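Peptidyl-tRNA hydrolase (Sulfolobus solfataricus, PDB 1XTY) hydrolyses peptidyl-tRNA into free tRNA and an N-acyl amino acid, its natural substrates perhaps being peptidyl-tRNAs that drop off the ribosome during protein synthesis. Local coordinates at residues I12-K16 against G17-A21; V59-S63 against L64-I68. All coordinates share one frame; numbering follows the deposited sequence.

Contact 1 (I12-K16 against G17-A21); sequences IKMGK and GKIAA
Met14 lies over the first turn of the helix that begins just after it, its side chain crossing that of Lys18 at about a right angle. The touching atoms are the methylenes: Met14 CB sits 3.8 Å from Lys18 CG and equally 3.8 Å from Ile19 CG1, so a single carbon bridges two consecutive helical residues. Lys18 makes its half of this contact with the base of its chain, since CG stands anti to the backbone N (chi1 -174°) and the bend at the next bond carries the amino group away from Met14 to a salt bridge with Asp86. Ile19 CG1 also lies 3.4 Å from Gly15 O, and its CD1 is 3.9 Å from Met14 O.

Backbone bonds hold the turn beneath these side chains. Gly15 is the N-cap residue, and its carbonyl receives Ile19 N at 2.9 Å in a nearly straight bond (N-H...O 170°). One residue on, Ala20 N donates to Lys16 O over 3.0 Å, continuing the i to i+4 pattern, with the donor tilted 30° from the carbonyl plane. With an alanine at Ile19 the backbone bond would remain, but a gap would probably open beside Met14 CB and the Gly15 carbonyl would lose the CG1 and CD1 part of its cover.

Farther out, Met14 also packs on Leu92 and on Thr98 of strand 97-106, and Ile19 on Leu120, the C-terminal residue of the same chain. A bound sulfate, probably from the crystallisation liquor, lies about 4 Å from the Lys18 side chain. Ile19 additionally meets Lys16 of the second subunit, and Ala20 and Ala21 meet its Ile58; the contact thus joins the loop after strand 2-9 to helix 16-35 where that helix adjoins the dimer partner.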
loop_
_atom_site.group_PDB
_atom_site.type_symbol
_atom_site.label_atom_id
_atom_site.label_comp_id
_atom_site.label_asym_id
_atom_site.label_seq_id
_atom_site.Cartn_x
_atom_site.Cartn_y
_atom_site.Cartn_z
ATOM N N ILE A 12 -7.398 15.593 -9.201
ATOM C CA ILE A 12 -6.512 16.328 -8.310
ATOM C C ILE A 12 -5.089 16.046 -8.776
ATOM O O ILE A 12 -4.841 15.051 -9.458
ATOM C CB ILE A 12 -6.682 15.906 -6.830
ATOM C CG1 ILE A 12 -6.497 14.399 -6.681
ATOM C CG2 ILE A 12 -8.050 16.339 -6.321
ATOM C CD1 ILE A 12 -6.661 13.916 -5.253
ATOM N N LYS A 13 -4.158 16.920 -8.417
ATOM C CA LYS A 13 -2.773 16.759 -8.840
ATOM C C LYS A 13 -1.926 15.937 -7.877
ATOM O O LYS A 13 -1.693 16.338 -6.733
ATOM C CB LYS A 13 -2.127 18.132 -9.040
ATOM C CG LYS A 13 -0.684 18.075 -9.512
ATOM C CD LYS A 13 -0.137 19.473 -9.762
ATOM C CE LYS A 13 1.313 19.430 -10.213
ATOM N NZ LYS A 13 1.826 20.792 -10.543
ATOM N N MET A 14 -1.461 14.787 -8.356
ATOM C CA MET A 14 -0.623 13.901 -7.558
ATOM C C MET A 14 0.456 13.249 -8.416
ATOM O O MET A 14 0.158 12.677 -9.462
ATOM C CB MET A 14 -1.468 12.799 -6.910
ATOM C CG MET A 14 -2.527 13.287 -5.941
ATOM S SD MET A 14 -3.281 11.907 -5.043
ATOM C CE MET A 14 -4.493 11.337 -6.226
ATOM N N GLY A 15 1.706 13.339 -7.969
ATOM C CA GLY A 15 2.796 12.716 -8.699
ATOM C C GLY A 15 2.753 11.221 -8.436
ATOM O O GLY A 15 1.999 10.771 -7.571
ATOM N N LYS A 16 3.549 10.439 -9.158
ATOM C CA LYS A 16 3.520 8.995 -8.951
ATOM C C LYS A 16 3.917 8.603 -7.528
ATOM O O LYS A 16 3.392 7.635 -6.983
ATOM C CB LYS A 16 4.409 8.281 -9.974
ATOM C CG LYS A 16 5.884 8.590 -9.883
ATOM C CD LYS A 16 6.629 7.879 -11.013
ATOM C CE LYS A 16 8.122 8.154 -10.967
ATOM N NZ LYS A 16 8.845 7.463 -12.074
ATOM N N GLY A 17 4.834 9.359 -6.929
ATOM C CA GLY A 17 5.254 9.068 -5.567
ATOM C C GLY A 17 4.096 9.290 -4.614
ATOM O O GLY A 17 3.858 8.502 -3.695
ATOM N N LYS A 18 3.366 10.374 -4.850
ATOM C CA LYS A 18 2.208 10.741 -4.040
ATOM C C LYS A 18 1.122 9.677 -4.173
ATOM O O LYS A 18 0.570 9.213 -3.178
ATOM C CB LYS A 18 1.662 12.094 -4.508
ATOM C CG LYS A 18 0.538 12.660 -3.658
ATOM C CD LYS A 18 1.061 13.131 -2.316
ATOM C CE LYS A 18 -0.010 13.871 -1.541
ATOM N NZ LYS A 18 0.451 14.266 -0.180
ATOM N N ILE A 19 0.817 9.299 -5.411
ATOM C CA ILE A 19 -0.201 8.291 -5.681
ATOM C C ILE A 19 0.118 6.980 -4.970
ATOM O O ILE A 19 -0.759 6.362 -4.365
ATOM C CB ILE A 19 -0.331 8.007 -7.202
ATOM C CG1 ILE A 19 -0.956 9.215 -7.903
ATOM C CG2 ILE A 19 -1.168 6.757 -7.440
ATOM C CD1 ILE A 19 -1.120 9.041 -9.401
ATOM N N ALA A 20 1.376 6.559 -5.040
ATOM C CA ALA A 20 1.785 5.314 -4.398
ATOM C C ALA A 20 1.537 5.361 -2.892
ATOM O O ALA A 20 1.074 4.385 -2.302
ATOM C CB ALA A 20 3.258 5.038 -4.680
ATOM N N ALA A 21 1.845 6.493 -2.268
ATOM C CA ALA A 21 1.637 6.627 -0.833
ATOM C C ALA A 21 0.151 6.550 -0.478
ATOM O O ALA A 21 -0.228 5.875 0.484
ATOM C CB ALA A 21 2.230 7.946 -0.335
#

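Contact 2 (V59-S63 against L64-I68); sequences VKVNS and LDEII
Val61 and Ile67 supply the apolar part of this turn, one from the end of a strand and the other from the first turns of a helix. Val61 CG2 meets Ile67 CG1 at 3.6 Å, the two side chains crossing at about a right angle. Chi1 of -66° at Val61 sets CG2 between its own backbone N and carbonyl carbon, on the side where Ile67 lies; both residues are buried and also pack on strand 2-9, Val61 on Val7 and Ile67 on Arg9.

The polar contacts centre on Glu66. Its chain, extended beyond CG, reaches back past Ser63, and OE1 takes a weak bond from Asn62 N at 3.2 Å (N-H...O 132°). A water forms a second path: it accepts from Asn62 N at 3.0 Å and donates to Glu66 OE1 at 2.6 Å, so the same N-H and the same carboxylate oxygen are joined both directly and through solvent.

Capping involves the backbone of Glu66. Its N-H is taken by Ser63 OG at 3.2 Å, although the place of that hydroxyl is less sure, and more weakly by Ser63 O.

The arrangement is a serine N-cap, the hydroxyl probably accepting from the N3 amide; the glutamate at N3 folds back to the amide one residue before the cap, so the reciprocal half of a capping box is lacking. The chain passes here from strand 56-61 into helix 64-76 within the mixed alpha/beta fold of the PTH2 family.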
loop_
_atom_site.group_PDB
_atom_site.type_symbol
_atom_site.label_atom_id
_atom_site.label_comp_id
_atom_site.label_asym_id
_atom_site.label_seq_id
_atom_site.Cartn_x
_atom_site.Cartn_y
_atom_site.Cartn_z
ATOM N N VAL A 59 -7.828 1.375 -10.179
ATOM C CA VAL A 59 -8.594 2.075 -11.197
ATOM C C VAL A 59 -8.715 3.549 -10.843
ATOM O O VAL A 59 -8.289 3.972 -9.765
ATOM C CB VAL A 59 -9.993 1.449 -11.348
ATOM C CG1 VAL A 59 -9.860 0.008 -11.816
ATOM C CG2 VAL A 59 -10.739 1.499 -10.020
ATOM N N LYS A 60 -9.289 4.336 -11.747
ATOM C CA LYS A 60 -9.428 5.765 -11.506
ATOM C C LYS A 60 -10.805 6.329 -11.845
ATOM O O LYS A 60 -11.587 5.707 -12.563
ATOM C CB LYS A 60 -8.364 6.527 -12.301
ATOM C CG LYS A 60 -8.417 6.283 -13.805
ATOM C CD LYS A 60 -7.319 7.050 -14.538
ATOM C CE LYS A 60 -7.338 6.757 -16.032
ATOM N NZ LYS A 60 -6.290 7.517 -16.780
ATOM N N VAL A 61 -11.085 7.508 -11.293
ATOM C CA VAL A 61 -12.332 8.237 -11.518
ATOM C C VAL A 61 -11.924 9.703 -11.572
ATOM O O VAL A 61 -10.923 10.086 -10.974
ATOM C CB VAL A 61 -13.352 8.034 -10.366
ATOM C CG1 VAL A 61 -13.810 6.587 -10.321
ATOM C CG2 VAL A 61 -12.736 8.444 -9.042
ATOM N N ASN A 62 -12.683 10.529 -12.284
ATOM C CA ASN A 62 -12.324 11.937 -12.398
ATOM C C ASN A 62 -13.154 12.906 -11.567
ATOM O O ASN A 62 -13.221 14.096 -11.884
ATOM C CB ASN A 62 -12.361 12.370 -13.866
ATOM C CG ASN A 62 -13.585 11.858 -14.585
ATOM O OD1 ASN A 62 -14.705 11.965 -14.083
ATOM N ND2 ASN A 62 -13.381 11.297 -15.775
ATOM N N SER A 63 -13.788 12.412 -10.510
ATOM C CA SER A 63 -14.582 13.284 -9.656
ATOM C C SER A 63 -14.804 12.701 -8.269
ATOM O O SER A 63 -14.865 11.484 -8.089
ATOM C CB SER A 63 -15.943 13.583 -10.294
ATOM O OG SER A 63 -16.846 12.509 -10.105
ATOM N N LEU A 64 -14.926 13.587 -7.290
ATOM C CA LEU A 64 -15.157 13.174 -5.918
ATOM C C LEU A 64 -16.502 12.464 -5.799
ATOM O O LEU A 64 -16.630 11.491 -5.062
ATOM C CB LEU A 64 -15.133 14.391 -4.991
ATOM C CG LEU A 64 -15.342 14.105 -3.503
ATOM C CD1 LEU A 64 -14.213 13.238 -2.977
ATOM C CD2 LEU A 64 -15.396 15.412 -2.745
ATOM N N ASP A 65 -17.506 12.946 -6.529
ATOM C CA ASP A 65 -18.827 12.335 -6.471
ATOM C C ASP A 65 -18.825 10.870 -6.884
ATOM O O ASP A 65 -19.581 10.072 -6.343
ATOM C CB ASP A 65 -19.825 13.102 -7.343
ATOM C CG ASP A 65 -20.063 14.514 -6.850
ATOM O OD1 ASP A 65 -19.779 14.794 -5.665
ATOM O OD2 ASP A 65 -20.551 15.345 -7.647
ATOM N N GLU A 66 -17.980 10.512 -7.842
ATOM C CA GLU A 66 -17.919 9.131 -8.288
ATOM C C GLU A 66 -17.314 8.234 -7.210
ATOM O O GLU A 66 -17.592 7.037 -7.160
ATOM C CB GLU A 66 -17.134 9.050 -9.595
ATOM C CG GLU A 66 -17.799 9.882 -10.685
ATOM C CD GLU A 66 -17.087 9.820 -12.013
ATOM O OE1 GLU A 66 -15.876 10.125 -12.055
ATOM O OE2 GLU A 66 -17.746 9.472 -13.018
ATOM N N ILE A 67 -16.501 8.815 -6.337
ATOM C CA ILE A 67 -15.911 8.044 -5.253
ATOM C C ILE A 67 -16.954 7.846 -4.156
ATOM O O ILE A 67 -17.086 6.757 -3.605
ATOM C CB ILE A 67 -14.644 8.741 -4.690
ATOM C CG1 ILE A 67 -13.431 8.334 -5.541
ATOM C CG2 ILE A 67 -14.440 8.388 -3.215
ATOM C CD1 ILE A 67 -12.093 8.736 -4.977
ATOM N N ILE A 68 -17.711 8.897 -3.853
ATOM C CA ILE A 68 -18.744 8.815 -2.824
ATOM C C ILE A 68 -19.804 7.807 -3.261
ATOM O O ILE A 68 -20.313 7.021 -2.459
ATOM C CB ILE A 68 -19.423 10.192 -2.599
ATOM C CG1 ILE A 68 -18.381 11.231 -2.181
ATOM C CG2 ILE A 68 -20.530 10.064 -1.552
ATOM C CD1 ILE A 68 -17.675 10.922 -0.873
HETATM O O HOH W 1 -14.587 8.849 -13.855
#

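How the contacts relate
From the N terminus, strand 2-9 runs through the middle of the mixed sheet and leaves it into the loop where contact 1 forms, joining that loop to the start of helix 16-35. The chain then passes through helix 40-51 and returns as strand 56-61, parallel to and beside strand 2-9, before contact 2 makes the tight turn into helix 64-76. The two contacts follow in series, neither nested nor crossed, with centres 15 Å apart and nearest atoms about 7 Å apart, so they do not touch. Each starts a helix after one of two adjacent strands; contact 1 also borders the second subunit, which does not touch the segments of contact 2.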